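Local coordinates for protein Cwp19 (Clostridioides difficile, PDB 5OQ3) that probably hydrolyses glycosidic bonds through the TIM-barrel domain held in this chain, the whole protein also being assigned, less securely, as an N-acetylmuramoyl-L-alanine amidase, at residues Y292-L297 and G335-A340; G325-G330 and M360-K365; V287-Y292 and L320-G325. All coordinates share one frame; numbering follows the deposited sequence. Where two conformers were deposited one is given.

The three contacts follow one side of the TIM barrel from its wall to its rim. Contact 3 is core: backbone hydrogen bonds and a water join the sixth strand and its exit to strand 319-324. Contact 2 is also buried, but lies just beyond the strand ends, where rings, an isoleucine and a single backbone bond join the exits of strands 319-324 and 356-361. Contact 1 is at the surface, with no direct hydrogen bond; its two loops meet by packing, largely of Gln-337 and Ile-339 against Pro-294 and its neighbours. Contacts 1 and 3 share Tyr-292, contacts 2 and 3 share Gly-325, and Lys-328 of contact 2 bonds to both sides of contact 1.

Contact 1 (Y292-L297 and G335-A340)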
loop_
_atom_site.group_PDB
_atom_site.type_symbol
_atom_site.label_atom_id
_atom_site.label_comp_id
_atom_site.label_asym_id
_atom_site.label_seq_id
_atom_site.Cartn_x
_atom_site.Cartn_y
_atom_site.Cartn_z
ATOM N N TYR A 292 -11.652 3.131 6.253
ATOM C CA TYR A 292 -12.018 1.933 6.987
ATOM C C TYR A 292 -12.885 2.265 8.195
ATOM O O TYR A 292 -12.590 1.857 9.329
ATOM C CB TYR A 292 -10.746 1.172 7.404
ATOM C CG TYR A 292 -9.767 0.779 6.319
ATOM C CD1 TYR A 292 -10.141 0.644 4.986
ATOM C CD2 TYR A 292 -8.469 0.440 6.655
ATOM C CE1 TYR A 292 -9.241 0.200 4.034
ATOM C CE2 TYR A 292 -7.560 0.024 5.696
ATOM C CZ TYR A 292 -7.964 -0.128 4.384
ATOM O OH TYR A 292 -7.086 -0.559 3.421
ATOM N N TRP A 293 -13.996 2.950 7.932
ATOM C CA TRP A 293 -14.910 3.339 8.964
ATOM C C TRP A 293 -16.344 3.165 8.448
ATOM O O TRP A 293 -16.596 3.236 7.250
ATOM C CB TRP A 293 -14.715 4.813 9.301
ATOM C CG TRP A 293 -13.350 5.129 9.873
ATOM C CD1 TRP A 293 -12.869 4.788 11.121
ATOM C CD2 TRP A 293 -12.298 5.856 9.236
ATOM N NE1 TRP A 293 -11.600 5.260 11.289
ATOM C CE2 TRP A 293 -11.223 5.929 10.154
ATOM C CE3 TRP A 293 -12.167 6.486 7.994
ATOM C CZ2 TRP A 293 -10.044 6.601 9.863
ATOM C CZ3 TRP A 293 -10.983 7.133 7.698
ATOM C CH2 TRP A 293 -9.929 7.172 8.620
ATOM N N PRO A 294 -17.303 2.999 9.359
ATOM C CA PRO A 294 -18.718 2.994 8.997
ATOM C C PRO A 294 -19.257 4.356 8.608
ATOM O O PRO A 294 -18.765 5.404 9.045
ATOM C CB PRO A 294 -19.432 2.514 10.267
ATOM C CG PRO A 294 -18.368 2.037 11.156
ATOM C CD PRO A 294 -17.118 2.732 10.789
ATOM N N ILE A 295 -20.324 4.326 7.813
ATOM C CA ILE A 295 -21.175 5.499 7.624
ATOM C C ILE A 295 -21.724 5.934 8.974
ATOM O O ILE A 295 -22.143 5.110 9.749
ATOM C CB ILE A 295 -22.300 5.164 6.612
ATOM C CG1 ILE A 295 -21.668 5.027 5.230
ATOM C CG2 ILE A 295 -23.379 6.236 6.590
ATOM C CD1 ILE A 295 -22.539 4.353 4.186
ATOM N N GLY A 296 -21.681 7.221 9.248
ATOM C CA GLY A 296 -22.220 7.800 10.504
ATOM C C GLY A 296 -21.249 7.860 11.667
ATOM O O GLY A 296 -21.617 8.320 12.739
ATOM N N LEU A 297 -20.019 7.376 11.503
ATOM C CA LEU A 297 -19.090 7.418 12.637
ATOM C C LEU A 297 -18.666 8.860 12.826
ATOM O O LEU A 297 -18.082 9.456 11.930
ATOM C CB LEU A 297 -17.851 6.557 12.364
ATOM C CG LEU A 297 -16.832 6.520 13.497
ATOM C CD1 LEU A 297 -17.341 5.775 14.725
ATOM C CD2 LEU A 297 -15.533 5.919 12.973
ATOM N N GLY A 335 -14.127 -1.944 18.149
ATOM C CA GLY A 335 -15.248 -1.255 18.797
ATOM C C GLY A 335 -16.620 -1.612 18.251
ATOM O O GLY A 335 -17.533 -0.788 18.283
ATOM N N GLY A 336 -16.768 -2.832 17.732
ATOM C CA GLY A 336 -18.014 -3.255 17.110
ATOM C C GLY A 336 -18.319 -2.712 15.716
ATOM O O GLY A 336 -19.389 -3.014 15.167
ATOM N N GLN A 337 -17.387 -1.962 15.113
ATOM C CA GLN A 337 -17.582 -1.458 13.744
ATOM C C GLN A 337 -17.693 -2.595 12.747
ATOM O O GLN A 337 -16.857 -3.536 12.745
ATOM C CB GLN A 337 -16.442 -0.528 13.356
ATOM C CG GLN A 337 -16.393 0.749 14.177
ATOM C CD GLN A 337 -15.233 1.636 13.813
ATOM O OE1 GLN A 337 -14.605 1.470 12.767
ATOM N NE2 GLN A 337 -14.945 2.599 14.665
ATOM N N ASN A 338 -18.725 -2.522 11.908
ATOM C CA ASN A 338 -18.987 -3.575 10.954
ATOM C C ASN A 338 -19.171 -2.963 9.616
ATOM O O ASN A 338 -20.259 -2.569 9.250
ATOM C CB ASN A 338 -20.220 -4.396 11.369
ATOM C CG ASN A 338 -20.328 -5.699 10.596
ATOM O OD1 ASN A 338 -19.776 -5.814 9.501
ATOM N ND2 ASN A 338 -21.009 -6.692 11.161
ATOM N N ILE A 339 -18.072 -2.940 8.865
ATOM C CA ILE A 339 -18.080 -2.423 7.501
ATOM C C ILE A 339 -18.608 -3.467 6.521
ATOM O O ILE A 339 -19.372 -3.135 5.608
ATOM C CB ILE A 339 -16.701 -1.927 7.102
ATOM C CG1 ILE A 339 -16.374 -0.672 7.910
ATOM C CG2 ILE A 339 -16.660 -1.619 5.622
ATOM C CD1 ILE A 339 -14.966 -0.193 7.777
ATOM N N ALA A 340 -18.224 -4.726 6.698
ATOM C CA ALA A 340 -18.655 -5.772 5.783
ATOM C C ALA A 340 -20.194 -5.797 5.652
ATOM O O ALA A 340 -20.717 -5.888 4.552
ATOM C CB ALA A 340 -18.153 -7.119 6.260
#
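Tyr-292 O and Gln-337 OE1 lie 4.0 Å apart across the contact, and both accept hydrogen bonds from Lys-328 NZ, whose ammonium group draws the two loops together where no direct hydrogen bond joins them. The positive charge probably polarises both oxygens. Gln-337 reaches this position with CG beside its backbone N and the chain extended beyond (chi2 178°), which lays the side chain across Pro-294 at about a right angle. Gln-337 CG rests 3.8 Å from Pro-294 CG, and Gln-337 OE1 comes within 3.4 Å of Pro-294 CD. The other branch of the amide, Gln-337 NE2, lies against the methyl groups of Leu-297, 3.8 Å from Leu-297 CD2. Trp-293 runs alongside Gln-337 in the same direction, its ring plane turned 55° from the amide, with Trp-293 CD1 4.1 Å from Gln-337 OE1 in an oblique approach. Ile-339 turns CD1 to the peptide between Tyr-292 and Trp-293; it was modelled in two conformers, so the closeness of that approach is doubtful. Pro-294 to Leu-297 forms a type II beta turn, with Gly-296 at its third position (phi 89°) and a weak Leu-297 N to Pro-294 O bond of 3.4 Å. Glu-342 accepts from Ile-295 N and so ties the turn to the second loop. Paired beta-alpha loops of this kind, here following strands 286-287 and 319-324, are typical of the C-terminal rim of a TIM barrel.

Contact 2 (G325-G330 and M360-K365)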
loop_
_atom_site.group_PDB
_atom_site.type_symbol
_atom_site.label_atom_id
_atom_site.label_comp_id
_atom_site.label_asym_id
_atom_site.label_seq_id
_atom_site.Cartn_x
_atom_site.Cartn_y
_atom_site.Cartn_z
ATOM N N GLY A 325 -12.852 -1.233 4.124
ATOM C CA GLY A 325 -12.417 -1.986 5.288
ATOM C C GLY A 325 -13.209 -3.198 5.687
ATOM O O GLY A 325 -13.696 -3.306 6.832
ATOM N N ILE A 326 -13.324 -4.142 4.756
ATOM C CA ILE A 326 -14.160 -5.311 4.942
ATOM C C ILE A 326 -13.647 -6.244 6.040
ATOM O O ILE A 326 -14.402 -7.088 6.500
ATOM C CB ILE A 326 -14.493 -6.057 3.646
ATOM C CG1 ILE A 326 -13.263 -6.514 2.891
ATOM C CG2 ILE A 326 -15.437 -5.216 2.773
ATOM C CD1 ILE A 326 -13.505 -7.589 1.863
ATOM N N TYR A 327 -12.389 -6.081 6.461
ATOM C CA TYR A 327 -11.890 -6.797 7.631
ATOM C C TYR A 327 -12.665 -6.473 8.913
ATOM O O TYR A 327 -12.658 -7.256 9.864
ATOM C CB TYR A 327 -10.374 -6.549 7.806
ATOM C CG TYR A 327 -10.026 -5.145 8.261
ATOM C CD1 TYR A 327 -9.884 -4.102 7.351
ATOM C CD2 TYR A 327 -9.775 -4.878 9.595
ATOM C CE1 TYR A 327 -9.536 -2.823 7.777
ATOM C CE2 TYR A 327 -9.439 -3.607 10.039
ATOM C CZ TYR A 327 -9.290 -2.580 9.116
ATOM O OH TYR A 327 -8.923 -1.307 9.515
ATOM N N LYS A 328 -13.285 -5.294 8.981
ATOM C CA LYS A 328 -14.103 -4.926 10.148
ATOM C C LYS A 328 -15.476 -5.540 10.015
ATOM O O LYS A 328 -16.278 -5.135 9.173
ATOM C CB LYS A 328 -14.178 -3.419 10.305
ATOM C CG LYS A 328 -12.862 -2.721 10.579
ATOM C CD LYS A 328 -13.068 -1.291 11.059
ATOM C CE LYS A 328 -11.755 -0.606 11.363
ATOM N NZ LYS A 328 -11.958 0.791 11.772
ATOM N N GLN A 329 -15.742 -6.511 10.897
ATOM C CA GLN A 329 -16.963 -7.312 10.875
ATOM C C GLN A 329 -17.652 -7.395 12.217
ATOM O O GLN A 329 -18.189 -8.434 12.578
ATOM C CB GLN A 329 -16.634 -8.728 10.376
ATOM C CG GLN A 329 -16.106 -8.709 8.940
ATOM C CD GLN A 329 -15.429 -9.993 8.553
ATOM O OE1 GLN A 329 -15.668 -11.037 9.158
ATOM N NE2 GLN A 329 -14.530 -9.916 7.569
ATOM N N GLY A 330 -17.597 -6.292 12.947
ATOM C CA GLY A 330 -18.293 -6.237 14.227
ATOM C C GLY A 330 -17.479 -6.697 15.402
ATOM O O GLY A 330 -18.057 -6.856 16.506
ATOM N N MET A 360 -10.859 -0.755 -3.652
ATOM C CA MET A 360 -9.908 -1.775 -3.263
ATOM C C MET A 360 -10.305 -2.300 -1.916
ATOM O O MET A 360 -10.602 -1.532 -1.047
ATOM C CB MET A 360 -8.463 -1.245 -3.246
ATOM C CG MET A 360 -7.976 -0.586 -4.519
ATOM S SD MET A 360 -6.193 -0.765 -4.699
ATOM C CE MET A 360 -6.024 -0.404 -6.414
ATOM N N TYR A 361 -10.349 -3.623 -1.771
ATOM C CA TYR A 361 -10.867 -4.293 -0.580
ATOM C C TYR A 361 -9.699 -4.806 0.293
ATOM O O TYR A 361 -8.886 -5.601 -0.184
ATOM C CB TYR A 361 -11.754 -5.493 -0.957
ATOM C CG TYR A 361 -13.038 -4.996 -1.589
ATOM C CD1 TYR A 361 -14.136 -4.699 -0.802
ATOM C CD2 TYR A 361 -13.165 -4.806 -2.953
ATOM C CE1 TYR A 361 -15.305 -4.240 -1.358
ATOM C CE2 TYR A 361 -14.342 -4.326 -3.515
ATOM C CZ TYR A 361 -15.406 -4.037 -2.700
ATOM O OH TYR A 361 -16.593 -3.557 -3.211
ATOM N N PHE A 362 -9.705 -4.401 1.546
ATOM C CA PHE A 362 -8.786 -4.926 2.545
ATOM C C PHE A 362 -9.497 -5.944 3.399
ATOM O O PHE A 362 -10.285 -5.528 4.237
ATOM C CB PHE A 362 -8.143 -3.839 3.407
ATOM C CG PHE A 362 -6.872 -4.348 4.042
ATOM C CD1 PHE A 362 -6.890 -5.006 5.280
ATOM C CD2 PHE A 362 -5.689 -4.346 3.318
ATOM C CE1 PHE A 362 -5.743 -5.532 5.812
ATOM C CE2 PHE A 362 -4.534 -4.898 3.854
ATOM C CZ PHE A 362 -4.571 -5.493 5.100
ATOM N N SER A 363 -9.239 -7.250 3.221
ATOM C CA SER A 363 -8.259 -7.835 2.319
ATOM C C SER A 363 -8.859 -9.074 1.666
ATOM O O SER A 363 -9.977 -9.484 1.983
ATOM C CB SER A 363 -6.927 -8.146 3.035
ATOM O OG SER A 363 -7.085 -9.217 3.945
ATOM N N ALA A 364 -8.094 -9.691 0.786
ATOM C CA ALA A 364 -8.543 -10.850 0.017
ATOM C C ALA A 364 -9.092 -11.985 0.863
ATOM O O ALA A 364 -10.111 -12.595 0.482
ATOM C CB ALA A 364 -7.412 -11.353 -0.849
ATOM N N LYS A 365 -8.451 -12.283 1.999
ATOM C CA LYS A 365 -8.927 -13.376 2.841
ATOM C C LYS A 365 -10.366 -13.166 3.310
ATOM O O LYS A 365 -11.095 -14.132 3.583
ATOM C CB LYS A 365 -8.001 -13.578 4.044
ATOM C CG LYS A 365 -8.012 -12.492 5.116
ATOM C CD LYS A 365 -7.080 -12.924 6.253
ATOM C CE LYS A 365 -6.824 -11.826 7.262
ATOM N NZ LYS A 365 -8.055 -11.450 8.001
#
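Tyr-327 turns the face of its ring to the edge of Phe-362 in an offset edge-to-face pair, the planes 88° apart and the centroids separated by 5.8 Å. The touch itself is between the two CD1 atoms, Tyr-327 CD1 and Phe-362 CD1, at 3.8 Å. Ser-363 CB sits over the centre of one face of Phe-362, following a cis peptide bond between these two residues. The backbone joins in through Phe-362 O, which accepts from Tyr-327 N (3.1 Å, N-H...O 139°) in the carbonyl plane and also lies at the edge of the Tyr-327 ring. With CG1 set between its backbone N and carbonyl carbon (chi1 58°), Ile-326 packs CG1 3.4 Å from Phe-362 O. Its other branch meets a ring edge-on, Ile-326 CG2 being 3.8 Å from Tyr-361 CD1. A type I beta turn, Gly-325 to Lys-328, presents Ile-326 and Tyr-327 together, and Gln-329 NE2 braces it with a nearly straight bond to Ile-326 O (3.0 Å). Asp-39 takes the hydroxyl of Ser-363. The contact thus links the exits of the adjacent parallel strands 319-324 and 356-361: Ile-326 and Tyr-361 both touch Ile-343 of helix 343-350, while Ile-326 and Tyr-327 also reach the start of helix 364-369 at Asp-366.

Contact 3 (V287-Y292 and L320-G325); sequences VVPQLY and LYIGQG
Val-287 O accepts from Tyr-321 N in an almost linear bond (3.0 Å, N-H...O 177°), a regular parallel-sheet link, with Val-287 also bonded to Asp-319. Tyr-321 O receives no N-H from Pro-289; Val-288 CA instead offers it a C-H contact at 3.2 Å, and Pro-289 CD stands close beside it. The pairing resumes around Gln-290, where Gly-323 serves as both donor and acceptor: Gly-323 N gives to Pro-289 O (2.9 Å), and Gly-323 O takes Leu-291 N at 3.1 Å. Just beyond the strands a water bridges the two chain segments, donating to Leu-291 O (2.8 Å) and accepting from Gly-325 N at 2.9 Å. The Tyr-292 ring lies along Gly-323 to Gly-325, its edge toward Gly-323 O. On the side covered by helix 302-313, Leu-291 CD1 meets Ile-322 CG2, and Pro-289 CD presses tightly on Leu-320 CD1, 3.5 Å away; toward the barrel interior, Val-288 CG2 meets the edge of the Tyr-321 ring. Polar ends turn elsewhere, Gln-290 NE2 to Ser-245 and Asp-191, and Gln-324 to Ser-359, Asn-350 and Tyr-302. The sixth strand and its exit loop are therefore joined to the seventh strand by backbone hydrogen bonds, a C-H contact and a water, so that the pairing continues past a proline while Pro-289 O, Leu-291 N and O, Gly-323 N and O and Gly-325 N all find partners.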
loop_
_atom_site.group_PDB
_atom_site.type_symbol
_atom_site.label_atom_id
_atom_site.label_comp_id
_atom_site.label_asym_id
_atom_site.label_seq_id
_atom_site.Cartn_x
_atom_site.Cartn_y
_atom_site.Cartn_z
ATOM N N VAL A 287 -4.996 7.139 -6.407
ATOM C CA VAL A 287 -4.918 7.278 -4.962
ATOM C C VAL A 287 -6.066 6.477 -4.361
ATOM O O VAL A 287 -7.190 6.424 -4.905
ATOM C CB VAL A 287 -4.998 8.790 -4.567
ATOM C CG1 VAL A 287 -6.378 9.403 -4.886
ATOM C CG2 VAL A 287 -4.612 8.989 -3.115
ATOM N N VAL A 288 -5.749 5.818 -3.235
ATOM C CA VAL A 288 -6.682 4.903 -2.561
ATOM C C VAL A 288 -6.788 5.236 -1.076
ATOM O O VAL A 288 -6.231 4.529 -0.231
ATOM C CB VAL A 288 -6.321 3.416 -2.780
ATOM C CG1 VAL A 288 -7.456 2.540 -2.314
ATOM C CG2 VAL A 288 -5.924 3.138 -4.208
ATOM N N PRO A 289 -7.495 6.325 -0.707
ATOM C CA PRO A 289 -7.622 6.599 0.708
ATOM C C PRO A 289 -8.278 5.413 1.410
ATOM O O PRO A 289 -9.262 4.837 0.922
ATOM C CB PRO A 289 -8.501 7.860 0.750
ATOM C CG PRO A 289 -9.190 7.884 -0.589
ATOM C CD PRO A 289 -8.291 7.219 -1.558
ATOM N N GLN A 290 -7.745 5.086 2.604
ATOM C CA GLN A 290 -8.258 3.963 3.382
ATOM C C GLN A 290 -9.388 4.464 4.276
ATOM O O GLN A 290 -9.169 5.032 5.352
ATOM C CB GLN A 290 -7.094 3.376 4.200
ATOM C CG GLN A 290 -6.064 2.769 3.287
ATOM C CD GLN A 290 -4.830 2.215 4.008
ATOM O OE1 GLN A 290 -4.781 2.039 5.211
ATOM N NE2 GLN A 290 -3.821 1.910 3.229
ATOM N N LEU A 291 -10.617 4.284 3.776
ATOM C CA LEU A 291 -11.807 4.726 4.495
ATOM C C LEU A 291 -12.400 3.578 5.254
ATOM O O LEU A 291 -13.555 3.174 5.041
ATOM C CB LEU A 291 -12.810 5.361 3.516
ATOM C CG LEU A 291 -12.273 6.520 2.656
ATOM C CD1 LEU A 291 -13.457 7.198 1.947
ATOM C CD2 LEU A 291 -11.460 7.526 3.439
ATOM N N TYR A 292 -11.652 3.131 6.253
ATOM C CA TYR A 292 -12.018 1.933 6.987
ATOM C C TYR A 292 -12.885 2.265 8.195
ATOM O O TYR A 292 -12.590 1.857 9.329
ATOM C CB TYR A 292 -10.746 1.172 7.404
ATOM C CG TYR A 292 -9.767 0.779 6.319
ATOM C CD1 TYR A 292 -10.141 0.644 4.986
ATOM C CD2 TYR A 292 -8.469 0.440 6.655
ATOM C CE1 TYR A 292 -9.241 0.200 4.034
ATOM C CE2 TYR A 292 -7.560 0.024 5.696
ATOM C CZ TYR A 292 -7.964 -0.128 4.384
ATOM O OH TYR A 292 -7.086 -0.559 3.421
ATOM N N LEU A 320 -9.335 8.094 -8.443
ATOM C CA LEU A 320 -9.697 7.854 -7.056
ATOM C C LEU A 320 -10.393 6.506 -6.881
ATOM O O LEU A 320 -11.474 6.273 -7.473
ATOM C CB LEU A 320 -10.607 8.980 -6.562
ATOM C CG LEU A 320 -11.227 8.816 -5.170
ATOM C CD1 LEU A 320 -10.176 8.713 -4.063
ATOM C CD2 LEU A 320 -12.158 10.007 -4.918
ATOM N N TYR A 321 -9.815 5.657 -6.020
ATOM C CA TYR A 321 -10.461 4.393 -5.635
ATOM C C TYR A 321 -10.634 4.457 -4.130
ATOM O O TYR A 321 -9.763 4.965 -3.457
ATOM C CB TYR A 321 -9.617 3.160 -6.045
ATOM C CG TYR A 321 -9.096 3.151 -7.463
ATOM C CD1 TYR A 321 -9.931 3.405 -8.538
ATOM C CD2 TYR A 321 -7.777 2.906 -7.727
ATOM C CE1 TYR A 321 -9.457 3.389 -9.838
ATOM C CE2 TYR A 321 -7.292 2.863 -9.039
ATOM C CZ TYR A 321 -8.133 3.127 -10.056
ATOM O OH TYR A 321 -7.630 3.092 -11.331
ATOM N N ILE A 322 -11.728 3.910 -3.595
ATOM C CA ILE A 322 -11.926 3.902 -2.169
ATOM C C ILE A 322 -11.428 2.610 -1.560
ATOM O O ILE A 322 -11.769 1.513 -2.028
ATOM C CB ILE A 322 -13.408 4.097 -1.814
ATOM C CG1 ILE A 322 -13.952 5.364 -2.461
ATOM C CG2 ILE A 322 -13.618 4.026 -0.305
ATOM C CD1 ILE A 322 -13.226 6.647 -2.123
ATOM N N GLY A 323 -10.571 2.755 -0.525
ATOM C CA GLY A 323 -10.170 1.598 0.246
ATOM C C GLY A 323 -11.276 1.192 1.197
ATOM O O GLY A 323 -11.671 1.960 2.085
ATOM N N GLN A 324 -11.751 -0.049 1.047
ATOM C CA GLN A 324 -12.889 -0.572 1.802
ATOM C C GLN A 324 -12.425 -1.512 2.891
ATOM O O GLN A 324 -11.771 -2.529 2.614
ATOM C CB GLN A 324 -13.843 -1.344 0.849
ATOM C CG GLN A 324 -14.229 -0.672 -0.471
ATOM C CD GLN A 324 -15.125 0.575 -0.429
ATOM O OE1 GLN A 324 -15.361 1.162 -1.463
ATOM N NE2 GLN A 324 -15.695 0.939 0.708
ATOM N N GLY A 325 -12.852 -1.233 4.124
ATOM C CA GLY A 325 -12.417 -1.986 5.288
ATOM C C GLY A 325 -13.209 -3.198 5.687
ATOM O O GLY A 325 -13.696 -3.306 6.832
HETATM O O HOH W 1 -14.800 0.898 4.101
#